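Local coordinates for protein DNA-3-methyladenine glycosidase (Bacillus halodurans, PDB 2H56) that is a mostly helical DNA glycosidase of the HhH-GPD superfamily of base excision DNA repair proteins, at residues Arg112-Cys115 and Glu116-Ser120; Glu96-Gln100 and Ala101-Lys105. All blocks are in the same frame, centred on the assembly; numbering follows the deposited sequence.

Contact 1 (Arg112-Cys115 and Glu116-Ser120)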
loop_
_atom_site.group_PDB
_atom_site.type_symbol
_atom_site.label_atom_id
_atom_site.label_comp_id
_atom_site.label_asym_id
_atom_site.label_seq_id
_atom_site.Cartn_x
_atom_site.Cartn_y
_atom_site.Cartn_z
ATOM N N ARG A 112 9.231 17.565 -5.173
ATOM C CA ARG A 112 9.226 18.933 -4.671
ATOM C C ARG A 112 7.926 19.264 -3.953
ATOM O O ARG A 112 7.953 19.921 -2.906
ATOM C CB ARG A 112 9.407 19.950 -5.797
ATOM C CG ARG A 112 10.728 19.951 -6.450
ATOM C CD ARG A 112 11.894 20.035 -5.488
ATOM N NE ARG A 112 13.135 20.011 -6.248
ATOM C CZ ARG A 112 14.353 19.914 -5.728
ATOM N NH1 ARG A 112 14.525 19.832 -4.403
ATOM N NH2 ARG A 112 15.411 19.898 -6.551
ATOM N N HIS A 113 6.805 18.817 -4.498
ATOM C CA HIS A 113 5.542 19.137 -3.891
ATOM C C HIS A 113 5.432 18.416 -2.544
ATOM O O HIS A 113 4.873 18.970 -1.599
ATOM C CB HIS A 113 4.386 18.803 -4.838
ATOM C CG HIS A 113 3.158 19.624 -4.613
ATOM N ND1 HIS A 113 1.910 19.060 -4.416
ATOM C CD2 HIS A 113 2.977 20.965 -4.560
ATOM C CE1 HIS A 113 1.012 20.018 -4.251
ATOM N NE2 HIS A 113 1.637 21.184 -4.317
ATOM N N VAL A 114 5.991 17.212 -2.426
ATOM C CA VAL A 114 5.996 16.511 -1.138
ATOM C C VAL A 114 6.809 17.313 -0.122
ATOM O O VAL A 114 6.392 17.515 1.026
ATOM C CB VAL A 114 6.599 15.113 -1.265
ATOM C CG1 VAL A 114 6.904 14.496 0.125
ATOM C CG2 VAL A 114 5.686 14.220 -2.099
ATOM N N CYS A 115 7.966 17.797 -0.548
ATOM C CA CYS A 115 8.792 18.620 0.327
ATOM C C CYS A 115 8.084 19.828 0.816
ATOM O O CYS A 115 8.074 20.086 1.999
ATOM C CB CYS A 115 10.018 19.088 -0.402
ATOM S SG CYS A 115 11.137 17.730 -0.725
ATOM N N GLU A 116 7.508 20.574 -0.111
ATOM C CA GLU A 116 6.727 21.753 0.225
ATOM C C GLU A 116 5.679 21.421 1.302
ATOM O O GLU A 116 5.551 22.144 2.291
ATOM C CB GLU A 116 6.071 22.341 -1.043
ATOM C CG GLU A 116 5.173 23.573 -0.807
ATOM C CD GLU A 116 4.314 23.980 -2.034
ATOM O OE1 GLU A 116 4.843 24.037 -3.170
ATOM O OE2 GLU A 116 3.103 24.256 -1.834
ATOM N N HIS A 117 4.947 20.330 1.112
ATOM C CA HIS A 117 3.875 19.989 2.022
ATOM C C HIS A 117 4.384 19.525 3.406
ATOM O O HIS A 117 3.740 19.779 4.412
ATOM C CB HIS A 117 2.993 18.883 1.421
ATOM C CG HIS A 117 1.880 19.370 0.551
ATOM N ND1 HIS A 117 0.560 19.159 0.861
ATOM C CD2 HIS A 117 1.887 20.007 -0.644
ATOM C CE1 HIS A 117 -0.199 19.654 -0.102
ATOM N NE2 HIS A 117 0.583 20.177 -1.025
ATOM N N VAL A 118 5.506 18.812 3.451
ATOM C CA VAL A 118 6.072 18.408 4.731
ATOM C C VAL A 118 6.626 19.635 5.484
ATOM O O VAL A 118 6.348 19.806 6.669
ATOM C CB VAL A 118 7.148 17.261 4.582
ATOM C CG1 VAL A 118 7.885 16.997 5.920
ATOM C CG2 VAL A 118 6.491 15.989 4.068
ATOM N N GLU A 119 7.369 20.496 4.811
ATOM C CA GLU A 119 8.034 21.613 5.497
ATOM C C GLU A 119 7.163 22.818 5.841
ATOM O O GLU A 119 7.538 23.614 6.675
ATOM C CB GLU A 119 9.220 22.089 4.668
ATOM C CG GLU A 119 10.391 21.113 4.645
ATOM C CD GLU A 119 11.573 21.681 3.896
ATOM O OE1 GLU A 119 11.412 21.918 2.678
ATOM O OE2 GLU A 119 12.647 21.902 4.516
ATOM N N SER A 120 6.032 22.963 5.168
ATOM C CA SER A 120 5.051 23.992 5.433
ATOM C C SER A 120 4.151 23.537 6.585
ATOM O O SER A 120 3.373 24.322 7.157
ATOM C CB SER A 120 4.165 24.146 4.201
ATOM O OG SER A 120 3.309 22.995 4.069
HETATM O O HOH W 1 0.280 23.573 -2.277
#

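Contact 2 (Glu96-Gln100 and Ala101-Lys105)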
loop_
_atom_site.group_PDB
_atom_site.type_symbol
_atom_site.label_atom_id
_atom_site.label_comp_id
_atom_site.label_asym_id
_atom_site.label_seq_id
_atom_site.Cartn_x
_atom_site.Cartn_y
_atom_site.Cartn_z
ATOM N N GLU A 96 18.605 19.558 -12.236
ATOM C CA GLU A 96 19.416 18.924 -13.285
ATOM C C GLU A 96 20.070 17.684 -12.668
ATOM O O GLU A 96 20.128 16.627 -13.287
ATOM C CB GLU A 96 20.450 19.877 -13.909
ATOM N N ALA A 97 20.520 17.786 -11.426
ATOM C CA ALA A 97 21.241 16.665 -10.814
ATOM C C ALA A 97 20.327 15.454 -10.755
ATOM O O ALA A 97 20.716 14.357 -11.184
ATOM C CB ALA A 97 21.742 17.025 -9.436
ATOM N N LEU A 98 19.117 15.662 -10.226
ATOM C CA LEU A 98 18.091 14.618 -10.132
ATOM C C LEU A 98 17.747 14.020 -11.484
ATOM O O LEU A 98 17.557 12.797 -11.601
ATOM C CB LEU A 98 16.821 15.182 -9.507
ATOM C CG LEU A 98 16.843 15.386 -7.985
ATOM C CD1 LEU A 98 15.581 16.088 -7.521
ATOM C CD2 LEU A 98 17.042 14.035 -7.272
ATOM N N ARG A 99 17.669 14.867 -12.512
ATOM C CA ARG A 99 17.448 14.363 -13.858
ATOM C C ARG A 99 18.586 13.535 -14.397
ATOM O O ARG A 99 18.353 12.523 -15.044
ATOM C CB ARG A 99 17.091 15.506 -14.820
ATOM C CG ARG A 99 15.630 15.889 -14.599
ATOM C CD ARG A 99 14.961 16.618 -15.735
ATOM N NE ARG A 99 15.022 15.907 -17.004
ATOM C CZ ARG A 99 14.628 16.459 -18.143
ATOM N NH1 ARG A 99 14.097 17.674 -18.149
ATOM N NH2 ARG A 99 14.745 15.804 -19.276
ATOM N N GLN A 100 19.816 13.939 -14.125
ATOM C CA GLN A 100 20.947 13.131 -14.514
ATOM C C GLN A 100 20.947 11.794 -13.811
ATOM O O GLN A 100 21.482 10.825 -14.322
ATOM C CB GLN A 100 22.240 13.853 -14.201
ATOM C CG GLN A 100 22.545 14.886 -15.228
ATOM C CD GLN A 100 23.944 15.441 -15.107
ATOM O OE1 GLN A 100 24.798 14.916 -14.357
ATOM N NE2 GLN A 100 24.192 16.525 -15.848
ATOM N N ALA A 101 20.380 11.754 -12.619
ATOM C CA ALA A 101 20.259 10.502 -11.886
ATOM C C ALA A 101 19.168 9.601 -12.478
ATOM O O ALA A 101 19.071 8.441 -12.113
ATOM C CB ALA A 101 19.975 10.783 -10.386
ATOM N N GLY A 102 18.330 10.134 -13.366
ATOM C CA GLY A 102 17.276 9.343 -13.981
ATOM C C GLY A 102 15.889 9.598 -13.441
ATOM O O GLY A 102 14.947 8.907 -13.822
ATOM N N VAL A 103 15.734 10.571 -12.550
ATOM C CA VAL A 103 14.394 10.880 -12.046
ATOM C C VAL A 103 13.721 11.691 -13.091
ATOM O O VAL A 103 14.284 12.676 -13.541
ATOM C CB VAL A 103 14.394 11.700 -10.735
ATOM C CG1 VAL A 103 12.953 11.889 -10.267
ATOM C CG2 VAL A 103 15.219 11.000 -9.657
ATOM N N SER A 104 12.515 11.321 -13.488
ATOM C CA SER A 104 11.845 12.053 -14.612
ATOM C C SER A 104 11.473 13.464 -14.181
ATOM O O SER A 104 11.464 13.758 -12.997
ATOM C CB SER A 104 10.632 11.284 -15.138
ATOM O OG SER A 104 9.491 11.473 -14.317
ATOM N N LYS A 105 11.226 14.346 -15.135
ATOM C CA LYS A 105 10.799 15.729 -14.828
ATOM C C LYS A 105 9.448 15.792 -14.052
ATOM O O LYS A 105 9.292 16.578 -13.103
ATOM C CB LYS A 105 10.702 16.533 -16.108
ATOM C CG LYS A 105 10.405 17.985 -15.909
ATOM C CD LYS A 105 10.208 18.667 -17.238
ATOM C CE LYS A 105 10.184 20.171 -17.088
ATOM N NZ LYS A 105 10.852 20.843 -18.242
#

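Contact 1 (Arg112-Cys115 and Glu116-Ser120)
H113 and H117, one turn apart on helix 105-119, form a T-shaped pair. The edge of the H117 ring points at the face of H113, with centroids 4.5 Å apart and planes at 64°; H117 CD2 sits over the centre of that face. With chi1 at -153°, H113 turns CG away from its backbone N and beside its carbonyl carbon, which carries the ring toward H117. ND1 of H113 accepts a hydrogen bond from the backbone N of K144.

A water bridges E116 and H113: it donates to E116 OE2 at 2.9 Å and makes a weak bond, 3.4 Å, with H113 NE2. E116 OE2 also makes a salt bridge to R122.

The backbone bonds are those of a regular alpha helix: E116 N to R112 O (2.9 Å), then H117 to H113, V118 to V114, and E119 N to C115 O (2.9 Å).

Apolar packing is lighter: V114 CG1 meets V118 CG2 at 4.2 Å, and V114 presses on F52, L55 and I59 of helix 51-61.

The K144 bond and the H117 edge largely fix the H113 imidazole. With ND1 as acceptor, the ring is probably neutral and protonated at NE2, its polar link to E116 running through the water.

Contact 2 (Glu96-Gln100 and Ala101-Lys105)
V103 N bonds back to L98 O at 3.0 Å, and G102 N bonds to R99 O at 2.9 Å from above its carbonyl plane: together they make the Schellman motif that closes helix 95-100. A101 N still makes the helical bond to A97 O (3.0 Å) and adds a weak one to L98 O. G102 has a phi of 104°, at which a side chain would jam against the preceding carbonyl oxygen. Beyond the turn the V103 carbonyl comes back to the helix, and R99 CA makes a nearly straight CA-H...O contact with V103 O at 3.6 Å.

Among the side chains, L98 and V103 carry the apolar part: CD2 of L98 meets CG2 of V103 at 4.3 Å, the hydrophobic contact between C3 (L98) and C'' (V103) that usually goes with a Schellman motif. On the outer side R99 bends at chi3 (56°), which swings its guanidinium over to K105. CB of K105 lies over one face of that group, 4.1 Å from R99 NH1. Their charged ends, R99 NH1 and K105 NZ, are 4.5 Å apart, so the two positive charges probably disfavour each other slightly.

S104 is the N-cap of the next helix, its OG bonded to K107 N. L98 and V103 both pack on I108 of helix 105-119 and on V76 of helix 66-80, where A101 also touches L79 and its carbonyl takes a bond from R75. The turn thus links two consecutive helices against a third.

How the contacts relate
Contact 2 precedes contact 1 along the chain: contact 2 closes helix 95-100 and leads into helix 105-119, whose last turns hold contact 1. Their centres are about 19 Å apart, yet they touch, R112 NH2 packing against L98 CD1 at 3.9 Å. The R112 guanidinium also bonds to D95, V93 and L90, so the start of contact 1 is tied to the chain just ahead of contact 2. The centres of both contacts lie on the same side of the chain's centre, about 21 Å (contact 1) and 25 Å (contact 2) from it. Contact 1 faces helix 51-61, contact 2 helix 66-80.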